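Local coordinates for protein choline kinase (Cryptosporidium parvum, PDB 3MES) that probably phosphorylates choline and ethanolamine with ATP, as a magnesium-dependent member of the choline/ethanolamine kinase family, at residues E195-E207 with I232-F245. Residues are numbered along the deposited sequence; the frame is centred on the assembly and turned at random.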
ATOM      1  N   GLU B 195      -7.321  17.559  22.813  1.00 24.38           N
ATOM      2  CA  GLU B 195      -8.460  16.770  23.280  1.00 24.07           C
ATOM      3  C   GLU B 195      -9.250  16.188  22.114  1.00 23.64           C
ATOM      4  O   GLU B 195      -9.372  16.819  21.066  1.00 23.58           O
ATOM      5  CB  GLU B 195      -9.385  17.617  24.159  1.00 24.14           C
ATOM      6  CG  GLU B 195      -8.768  18.048  25.479  1.00 24.61           C
ATOM      7  CD  GLU B 195      -9.777  18.697  26.413  1.00 25.03           C
ATOM      8  OE1 GLU B 195     -10.842  19.143  25.932  1.00 25.08           O
ATOM      9  OE2 GLU B 195      -9.502  18.760  27.629  1.00 25.35           O
ATOM     10  N   PRO B 196      -9.800  14.977  22.302  1.00 23.26           N
ATOM     11  CA  PRO B 196     -10.613  14.338  21.276  1.00 22.86           C
ATOM     12  C   PRO B 196     -11.818  15.209  20.936  1.00 22.52           C
ATOM     13  O   PRO B 196     -12.296  15.963  21.781  1.00 22.52           O
ATOM     14  CB  PRO B 196     -11.064  13.035  21.943  1.00 22.92           C
ATOM     15  CG  PRO B 196     -10.934  13.282  23.406  1.00 23.18           C
ATOM     16  CD  PRO B 196      -9.759  14.195  23.548  1.00 23.22           C
ATOM     17  N   ILE B 197     -12.306  15.099  19.706  1.00 22.08           N
ATOM     18  CA  ILE B 197     -13.367  15.976  19.235  1.00 21.70           C
ATOM     19  C   ILE B 197     -14.733  15.293  19.223  1.00 21.52           C
ATOM     20  O   ILE B 197     -15.760  15.950  19.055  1.00 21.36           O
ATOM     21  CB  ILE B 197     -13.053  16.491  17.819  1.00 21.74           C
ATOM     22  CG1 ILE B 197     -13.933  17.694  17.475  1.00 21.45           C
ATOM     23  CG2 ILE B 197     -13.208  15.367  16.798  1.00 21.65           C
ATOM     24  CD1 ILE B 197     -13.533  18.388  16.198  1.00 21.46           C
ATOM     25  N   LEU B 198     -14.740  13.978  19.416  1.00 21.30           N
ATOM     26  CA  LEU B 198     -15.946  13.182  19.200  1.00 21.17           C
ATOM     27  C   LEU B 198     -17.180  13.697  19.939  1.00 21.20           C
ATOM     28  O   LEU B 198     -18.270  13.748  19.371  1.00 21.16           O
ATOM     29  CB  LEU B 198     -15.699  11.702  19.523  1.00 21.12           C
ATOM     30  CG  LEU B 198     -15.489  11.274  20.974  1.00 20.88           C
ATOM     31  CD1 LEU B 198     -15.590   9.764  21.084  1.00 21.00           C
ATOM     32  CD2 LEU B 198     -14.154  11.769  21.509  1.00 20.53           C
ATOM     33  N   PHE B 199     -17.009  14.082  21.201  1.00 21.18           N
ATOM     34  CA  PHE B 199     -18.130  14.572  21.997  1.00 21.25           C
ATOM     35  C   PHE B 199     -18.475  16.026  21.685  1.00 21.33           C
ATOM     36  O   PHE B 199     -19.632  16.352  21.426  1.00 21.37           O
ATOM     37  CB  PHE B 199     -17.857  14.388  23.486  1.00 21.21           C
ATOM     38  CG  PHE B 199     -17.603  12.962  23.877  1.00 21.14           C
ATOM     39  CD1 PHE B 199     -18.584  12.001  23.705  1.00 20.95           C
ATOM     40  CD2 PHE B 199     -16.385  12.580  24.415  1.00 20.78           C
ATOM     41  CE1 PHE B 199     -18.357  10.685  24.062  1.00 20.75           C
ATOM     42  CE2 PHE B 199     -16.153  11.266  24.776  1.00 21.13           C
ATOM     43  CZ  PHE B 199     -17.140  10.318  24.598  1.00 20.76           C
ATOM     44  N   LYS B 200     -17.472  16.895  21.715  1.00 21.42           N
ATOM     45  CA  LYS B 200     -17.678  18.301  21.388  1.00 21.55           C
ATOM     46  C   LYS B 200     -18.456  18.434  20.087  1.00 21.47           C
ATOM     47  O   LYS B 200     -19.469  19.132  20.022  1.00 21.41           O
ATOM     48  CB  LYS B 200     -16.336  19.021  21.252  1.00 21.62           C
ATOM     49  CG  LYS B 200     -15.433  18.894  22.461  1.00 22.18           C
ATOM     50  CD  LYS B 200     -14.111  19.601  22.222  1.00 23.10           C
ATOM     51  CE  LYS B 200     -13.114  19.293  23.326  1.00 23.66           C
ATOM     52  NZ  LYS B 200     -11.822  20.000  23.109  1.00 24.36           N
ATOM     53  N   ARG B 201     -17.970  17.761  19.052  1.00 21.56           N
ATOM     54  CA  ARG B 201     -18.584  17.831  17.731  1.00 21.57           C
ATOM     55  C   ARG B 201     -20.042  17.384  17.769  1.00 21.64           C
ATOM     56  O   ARG B 201     -20.906  18.015  17.158  1.00 21.64           O
ATOM     57  CB  ARG B 201     -17.785  16.994  16.730  1.00 21.53           C
ATOM     58  CG  ARG B 201     -18.386  16.919  15.339  1.00 21.34           C
ATOM     59  CD  ARG B 201     -17.353  16.452  14.330  1.00 21.28           C
ATOM     60  NE  ARG B 201     -16.328  17.467  14.100  1.00 21.23           N
ATOM     61  CZ  ARG B 201     -15.211  17.263  13.409  1.00 21.24           C
ATOM     62  NH1 ARG B 201     -14.959  16.075  12.878  1.00 20.98           N
ATOM     63  NH2 ARG B 201     -14.341  18.251  13.254  1.00 21.72           N
ATOM     64  N   ILE B 202     -20.314  16.300  18.490  1.00 21.65           N
ATOM     65  CA  ILE B 202     -21.680  15.805  18.623  1.00 21.80           C
ATOM     66  C   ILE B 202     -22.586  16.837  19.286  1.00 22.06           C
ATOM     67  O   ILE B 202     -23.686  17.107  18.807  1.00 22.09           O
ATOM     68  CB  ILE B 202     -21.745  14.484  19.413  1.00 21.72           C
ATOM     69  CG1 ILE B 202     -21.274  13.320  18.539  1.00 21.81           C
ATOM     70  CG2 ILE B 202     -23.160  14.232  19.904  1.00 21.40           C
ATOM     71  CD1 ILE B 202     -21.314  11.970  19.230  1.00 21.41           C
ATOM     72  N   TYR B 203     -22.123  17.411  20.393  1.00 22.36           N
ATOM     73  CA  TYR B 203     -22.899  18.429  21.087  1.00 22.86           C
ATOM     74  C   TYR B 203     -23.071  19.653  20.189  1.00 23.35           C
ATOM     75  O   TYR B 203     -24.162  20.220  20.089  1.00 23.43           O
ATOM     76  CB  TYR B 203     -22.235  18.820  22.411  1.00 22.66           C
ATOM     77  CG  TYR B 203     -22.024  17.660  23.359  1.00 22.39           C
ATOM     78  CD1 TYR B 203     -20.862  17.552  24.114  1.00 21.93           C
ATOM     79  CD2 TYR B 203     -22.984  16.664  23.491  1.00 21.97           C
ATOM     80  CE1 TYR B 203     -20.668  16.489  24.979  1.00 21.50           C
ATOM     81  CE2 TYR B 203     -22.799  15.601  24.352  1.00 21.43           C
ATOM     82  CZ  TYR B 203     -21.641  15.515  25.091  1.00 21.19           C
ATOM     83  OH  TYR B 203     -21.460  14.453  25.945  1.00 20.47           O
ATOM     84  N   LEU B 204     -21.990  20.045  19.527  1.00 23.79           N
ATOM     85  CA  LEU B 204     -22.020  21.190  18.629  1.00 24.48           C
ATOM     86  C   LEU B 204     -23.031  20.984  17.503  1.00 24.84           C
ATOM     87  O   LEU B 204     -23.825  21.874  17.196  1.00 24.83           O
ATOM     88  CB  LEU B 204     -20.633  21.428  18.036  1.00 24.47           C
ATOM     89  CG  LEU B 204     -20.288  22.879  17.719  1.00 24.72           C
ATOM     90  CD1 LEU B 204     -19.990  23.618  19.015  1.00 24.93           C
ATOM     91  CD2 LEU B 204     -19.101  22.952  16.765  1.00 24.71           C
ATOM     92  N   TRP B 205     -22.997  19.808  16.884  1.00 25.37           N
ATOM     93  CA  TRP B 205     -23.896  19.516  15.772  1.00 25.93           C
ATOM     94  C   TRP B 205     -25.313  19.201  16.241  1.00 26.38           C
ATOM     95  O   TRP B 205     -26.274  19.366  15.488  1.00 26.35           O
ATOM     96  CB  TRP B 205     -23.345  18.389  14.892  1.00 25.78           C
ATOM     97  CG  TRP B 205     -22.136  18.794  14.105  1.00 25.81           C
ATOM     98  CD1 TRP B 205     -21.613  20.051  13.999  1.00 25.82           C
ATOM     99  CD2 TRP B 205     -21.320  17.949  13.283  1.00 25.71           C
ATOM    100  NE1 TRP B 205     -20.511  20.038  13.178  1.00 25.55           N
ATOM    101  CE2 TRP B 205     -20.310  18.760  12.724  1.00 25.71           C
ATOM    102  CE3 TRP B 205     -21.339  16.586  12.970  1.00 25.70           C
ATOM    103  CZ2 TRP B 205     -19.331  18.253  11.870  1.00 25.55           C
ATOM    104  CZ3 TRP B 205     -20.366  16.084  12.126  1.00 25.66           C
ATOM    105  CH2 TRP B 205     -19.376  16.916  11.584  1.00 25.77           C
ATOM    106  N   ARG B 206     -25.444  18.755  17.488  1.00 27.03           N
ATOM    107  CA  ARG B 206     -26.763  18.524  18.066  1.00 27.78           C
ATOM    108  C   ARG B 206     -27.556  19.824  18.099  1.00 28.37           C
ATOM    109  O   ARG B 206     -28.731  19.856  17.737  1.00 28.34           O
ATOM    110  CB  ARG B 206     -26.647  17.959  19.479  1.00 27.72           C
ATOM    111  CG  ARG B 206     -27.982  17.829  20.191  1.00 27.60           C
ATOM    112  CD  ARG B 206     -27.794  17.374  21.625  1.00 27.78           C
ATOM    113  NE  ARG B 206     -26.938  18.288  22.375  1.00 27.76           N
ATOM    114  CZ  ARG B 206     -26.535  18.077  23.623  1.00 27.64           C
ATOM    115  NH1 ARG B 206     -26.910  16.980  24.268  1.00 27.40           N
ATOM    116  NH2 ARG B 206     -25.755  18.963  24.228  1.00 27.43           N
ATOM    117  N   GLU B 207     -26.900  20.895  18.535  1.00 29.22           N
ATOM    118  CA  GLU B 207     -27.536  22.203  18.620  1.00 30.17           C
ATOM    119  C   GLU B 207     -27.881  22.764  17.243  1.00 30.75           C
ATOM    120  O   GLU B 207     -28.933  23.376  17.068  1.00 30.82           O
ATOM    121  CB  GLU B 207     -26.660  23.181  19.404  1.00 30.22           C
ATOM    122  CG  GLU B 207     -26.559  22.849  20.882  1.00 30.54           C
ATOM    123  CD  GLU B 207     -27.921  22.662  21.522  1.00 31.14           C
ATOM    124  OE1 GLU B 207     -28.858  23.401  21.146  1.00 31.16           O
ATOM    125  OE2 GLU B 207     -28.057  21.778  22.396  1.00 31.21           O
ATOM    126  N   ILE B 232     -27.966  10.436  23.529  1.00 31.42           N
ATOM    127  CA  ILE B 232     -26.792  11.301  23.585  1.00 31.30           C
ATOM    128  C   ILE B 232     -26.365  11.609  25.019  1.00 31.27           C
ATOM    129  O   ILE B 232     -25.176  11.749  25.304  1.00 31.26           O
ATOM    130  CB  ILE B 232     -27.020  12.611  22.807  1.00 31.27           C
ATOM    131  CG1 ILE B 232     -27.132  12.314  21.310  1.00 31.31           C
ATOM    132  CG2 ILE B 232     -25.893  13.593  23.071  1.00 31.17           C
ATOM    133  CD1 ILE B 232     -27.225  13.546  20.441  1.00 31.27           C
ATOM    134  N   ASP B 233     -27.335  11.705  25.921  1.00 31.28           N
ATOM    135  CA  ASP B 233     -27.046  11.992  27.323  1.00 31.28           C
ATOM    136  C   ASP B 233     -26.191  10.900  27.965  1.00 31.14           C
ATOM    137  O   ASP B 233     -25.430  11.166  28.895  1.00 31.13           O
ATOM    138  CB  ASP B 233     -28.344  12.175  28.115  1.00 31.38           C
ATOM    139  CG  ASP B 233     -29.093  13.436  27.728  1.00 31.69           C
ATOM    140  OD1 ASP B 233     -28.436  14.470  27.477  1.00 31.65           O
ATOM    141  OD2 ASP B 233     -30.342  13.394  27.680  1.00 32.33           O
ATOM    142  N   GLN B 234     -26.324   9.673  27.467  1.00 30.99           N
ATOM    143  CA  GLN B 234     -25.588   8.533  28.013  1.00 30.85           C
ATOM    144  C   GLN B 234     -24.325   8.244  27.212  1.00 30.53           C
ATOM    145  O   GLN B 234     -23.536   7.375  27.577  1.00 30.41           O
ATOM    146  CB  GLN B 234     -26.464   7.279  28.000  1.00 30.96           C
ATOM    147  CG  GLN B 234     -27.782   7.406  28.740  1.00 31.83           C
ATOM    148  CD  GLN B 234     -28.702   6.223  28.481  1.00 32.96           C
ATOM    149  OE1 GLN B 234     -29.450   5.798  29.363  1.00 33.50           O
ATOM    150  NE2 GLN B 234     -28.645   5.682  27.265  1.00 32.96           N
ATOM    151  N   LEU B 235     -24.144   8.978  26.119  1.00 30.16           N
ATOM    152  CA  LEU B 235     -23.120   8.653  25.130  1.00 29.81           C
ATOM    153  C   LEU B 235     -21.704   8.598  25.696  1.00 29.54           C
ATOM    154  O   LEU B 235     -20.913   7.737  25.313  1.00 29.50           O
ATOM    155  CB  LEU B 235     -23.194   9.629  23.953  1.00 29.88           C
ATOM    156  CG  LEU B 235     -22.638   9.108  22.628  1.00 29.91           C
ATOM    157  CD1 LEU B 235     -23.053   7.663  22.409  1.00 29.91           C
ATOM    158  CD2 LEU B 235     -23.099   9.984  21.476  1.00 30.20           C
ATOM    159  N   GLU B 236     -21.386   9.514  26.604  1.00 29.24           N
ATOM    160  CA  GLU B 236     -20.060   9.550  27.216  1.00 28.92           C
ATOM    161  C   GLU B 236     -19.818   8.345  28.127  1.00 28.81           C
ATOM    162  O   GLU B 236     -18.803   7.660  28.002  1.00 28.81           O
ATOM    163  CB  GLU B 236     -19.841  10.865  27.972  1.00 28.83           C
ATOM    164  CG  GLU B 236     -19.747  12.084  27.061  1.00 28.73           C
ATOM    165  CD  GLU B 236     -19.329  13.352  27.793  1.00 28.45           C
ATOM    166  OE1 GLU B 236     -18.801  13.253  28.922  1.00 28.18           O
ATOM    167  OE2 GLU B 236     -19.522  14.453  27.231  1.00 28.00           O
ATOM    168  N   GLU B 237     -20.750   8.085  29.036  1.00 28.63           N
ATOM    169  CA  GLU B 237     -20.645   6.920  29.911  1.00 28.52           C
ATOM    170  C   GLU B 237     -20.450   5.651  29.087  1.00 28.31           C
ATOM    171  O   GLU B 237     -19.695   4.759  29.471  1.00 28.20           O
ATOM    172  CB  GLU B 237     -21.891   6.784  30.792  1.00 28.58           C
ATOM    173  CG  GLU B 237     -22.034   7.863  31.858  1.00 29.19           C
ATOM    174  CD  GLU B 237     -22.361   9.226  31.273  1.00 30.22           C
ATOM    175  OE1 GLU B 237     -22.393   9.352  30.030  1.00 30.72           O
ATOM    176  OE2 GLU B 237     -22.586  10.174  32.059  1.00 30.67           O
ATOM    177  N   LEU B 238     -21.135   5.583  27.949  1.00 28.09           N
ATOM    178  CA  LEU B 238     -21.075   4.412  27.083  1.00 28.00           C
ATOM    179  C   LEU B 238     -19.685   4.201  26.480  1.00 27.98           C
ATOM    180  O   LEU B 238     -19.159   3.088  26.492  1.00 27.94           O
ATOM    181  CB  LEU B 238     -22.124   4.518  25.976  1.00 27.98           C
ATOM    182  CG  LEU B 238     -22.194   3.362  24.980  1.00 27.80           C
ATOM    183  CD1 LEU B 238     -23.500   3.407  24.202  1.00 27.52           C
ATOM    184  CD2 LEU B 238     -20.998   3.390  24.039  1.00 27.55           C
ATOM    185  N   ILE B 239     -19.095   5.271  25.956  1.00 27.88           N
ATOM    186  CA  ILE B 239     -17.770   5.194  25.348  1.00 27.90           C
ATOM    187  C   ILE B 239     -16.655   5.093  26.387  1.00 28.01           C
ATOM    188  O   ILE B 239     -15.630   4.457  26.146  1.00 27.92           O
ATOM    189  CB  ILE B 239     -17.491   6.407  24.437  1.00 27.89           C
ATOM    190  CG1 ILE B 239     -18.135   6.206  23.062  1.00 27.87           C
ATOM    191  CG2 ILE B 239     -15.994   6.614  24.278  1.00 27.70           C
ATOM    192  CD1 ILE B 239     -19.634   6.038  23.101  1.00 27.68           C
ATOM    193  N   MET B 240     -16.855   5.726  27.540  1.00 28.20           N
ATOM    194  CA  MET B 240     -15.843   5.742  28.595  1.00 28.39           C
ATOM    195  C   MET B 240     -16.065   4.672  29.664  1.00 28.62           C
ATOM    196  O   MET B 240     -15.400   4.675  30.699  1.00 28.65           O
ATOM    197  CB  MET B 240     -15.765   7.123  29.246  1.00 28.31           C
ATOM    198  CG  MET B 240     -14.514   7.909  28.899  1.00 28.31           C
ATOM    199  SD  MET B 240     -14.289   8.229  27.139  1.00 27.28           S
ATOM    200  CE  MET B 240     -12.615   8.859  27.147  1.00 27.46           C
ATOM    201  N   GLY B 241     -16.999   3.763  29.411  1.00 28.86           N
ATOM    202  CA  GLY B 241     -17.255   2.654  30.326  1.00 29.28           C
ATOM    203  C   GLY B 241     -17.753   3.056  31.704  1.00 29.50           C
ATOM    204  O   GLY B 241     -17.107   2.766  32.710  1.00 29.43           O
ATOM    205  N   GLY B 242     -18.904   3.722  31.749  1.00 29.80           N
ATOM    206  CA  GLY B 242     -19.552   4.075  33.013  1.00 30.23           C
ATOM    207  C   GLY B 242     -19.118   5.409  33.593  1.00 30.50           C
ATOM    208  O   GLY B 242     -19.674   5.880  34.584  1.00 30.55           O
ATOM    209  N   GLU B 243     -18.121   6.021  32.966  1.00 30.78           N
ATOM    210  CA  GLU B 243     -17.560   7.272  33.453  1.00 30.96           C
ATOM    211  C   GLU B 243     -17.705   8.359  32.395  1.00 31.06           C
ATOM    212  O   GLU B 243     -17.698   8.073  31.197  1.00 31.09           O
ATOM    213  CB  GLU B 243     -16.086   7.065  33.802  1.00 30.95           C
ATOM    214  CG  GLU B 243     -15.404   8.250  34.449  1.00 31.29           C
ATOM    215  CD  GLU B 243     -14.173   7.834  35.228  1.00 31.96           C
ATOM    216  OE1 GLU B 243     -14.148   6.688  35.726  1.00 32.67           O
ATOM    217  OE2 GLU B 243     -13.232   8.648  35.348  1.00 32.48           O
ATOM    218  N   LYS B 244     -17.850   9.605  32.834  1.00 31.18           N
ATOM    219  CA  LYS B 244     -17.894  10.725  31.904  1.00 31.33           C
ATOM    220  C   LYS B 244     -16.487  11.005  31.393  1.00 31.24           C
ATOM    221  O   LYS B 244     -15.506  10.524  31.962  1.00 31.30           O
ATOM    222  CB  LYS B 244     -18.489  11.970  32.567  1.00 31.39           C
ATOM    223  CG  LYS B 244     -19.874  11.742  33.156  1.00 32.05           C
ATOM    224  CD  LYS B 244     -20.711  13.009  33.120  1.00 32.77           C
ATOM    225  CE  LYS B 244     -20.995  13.431  31.687  1.00 33.53           C
ATOM    226  NZ  LYS B 244     -21.641  12.338  30.902  1.00 33.95           N
ATOM    227  N   PHE B 245     -16.384  11.778  30.318  1.00 31.11           N
ATOM    228  CA  PHE B 245     -15.080  12.027  29.717  1.00 31.02           C
ATOM    229  C   PHE B 245     -14.197  12.969  30.519  1.00 30.98           C
ATOM    230  O   PHE B 245     -14.628  14.040  30.947  1.00 31.02           O
ATOM    231  CB  PHE B 245     -15.206  12.569  28.293  1.00 30.94           C
ATOM    232  CG  PHE B 245     -13.913  13.106  27.750  1.00 30.84           C
ATOM    233  CD1 PHE B 245     -13.110  12.325  26.933  1.00 30.61           C
ATOM    234  CD2 PHE B 245     -13.483  14.379  28.083  1.00 30.66           C
ATOM    235  CE1 PHE B 245     -11.913  12.814  26.443  1.00 30.68           C
ATOM    236  CE2 PHE B 245     -12.286  14.874  27.598  1.00 30.68           C
ATOM    237  CZ  PHE B 245     -11.500  14.091  26.776  1.00 30.65           C
TER
HETATM  238  O   HOH W   1     -26.081  15.672  26.677  1.00 23.78           O
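An antiparallel helix pair in the largely helical part of the choline kinase fold brings F199, I202, Y203 and R206 of helix 198-207 against I232, L235, E236 and I239 of segment 232-245. The axes of helices 198-207 and 235-239 run at 158° and approach to 11.7 Å. F199 inserts its ring between E236, I239, M240 and F245. CG of E236 lies over one face of the F199 ring, 3.7 Å from the centroid, in a CH-pi contact. L198 CG covers the opposite face. CG2 of I239 and SD of M240 meet the ring edge, the sulfur as a Met-aromatic contact. The F245 ring meets F199 obliquely, with the planes at 60°, and its far end reaches the ring of P196. I202 CD1 touches L235 CD2 at 3.5 Å. Helix 364-376 backs the contact, with T370 on I202, L373 on I232 and I366 on I239.

E236 also links the polar side. Its chain is extended beyond CG (chi2 -172°), which carries the carboxylate past F199 to Y203. Y203 OH donates to E236 OE2; the modelled 2.3 Å is very short and its exact length is doubtful. E236 OE1 accepts the N-H of F245, with N 3.2 Å away. This bond ties the chain after helix 235-239 back to E236. K244 NZ bridges E236 and E237. At the other end, I232 CG2 packs against Y203 CE2. A water accepts from R206 NH1 at 2.9 Å and donates to D233 OD1 at 2.8 Å.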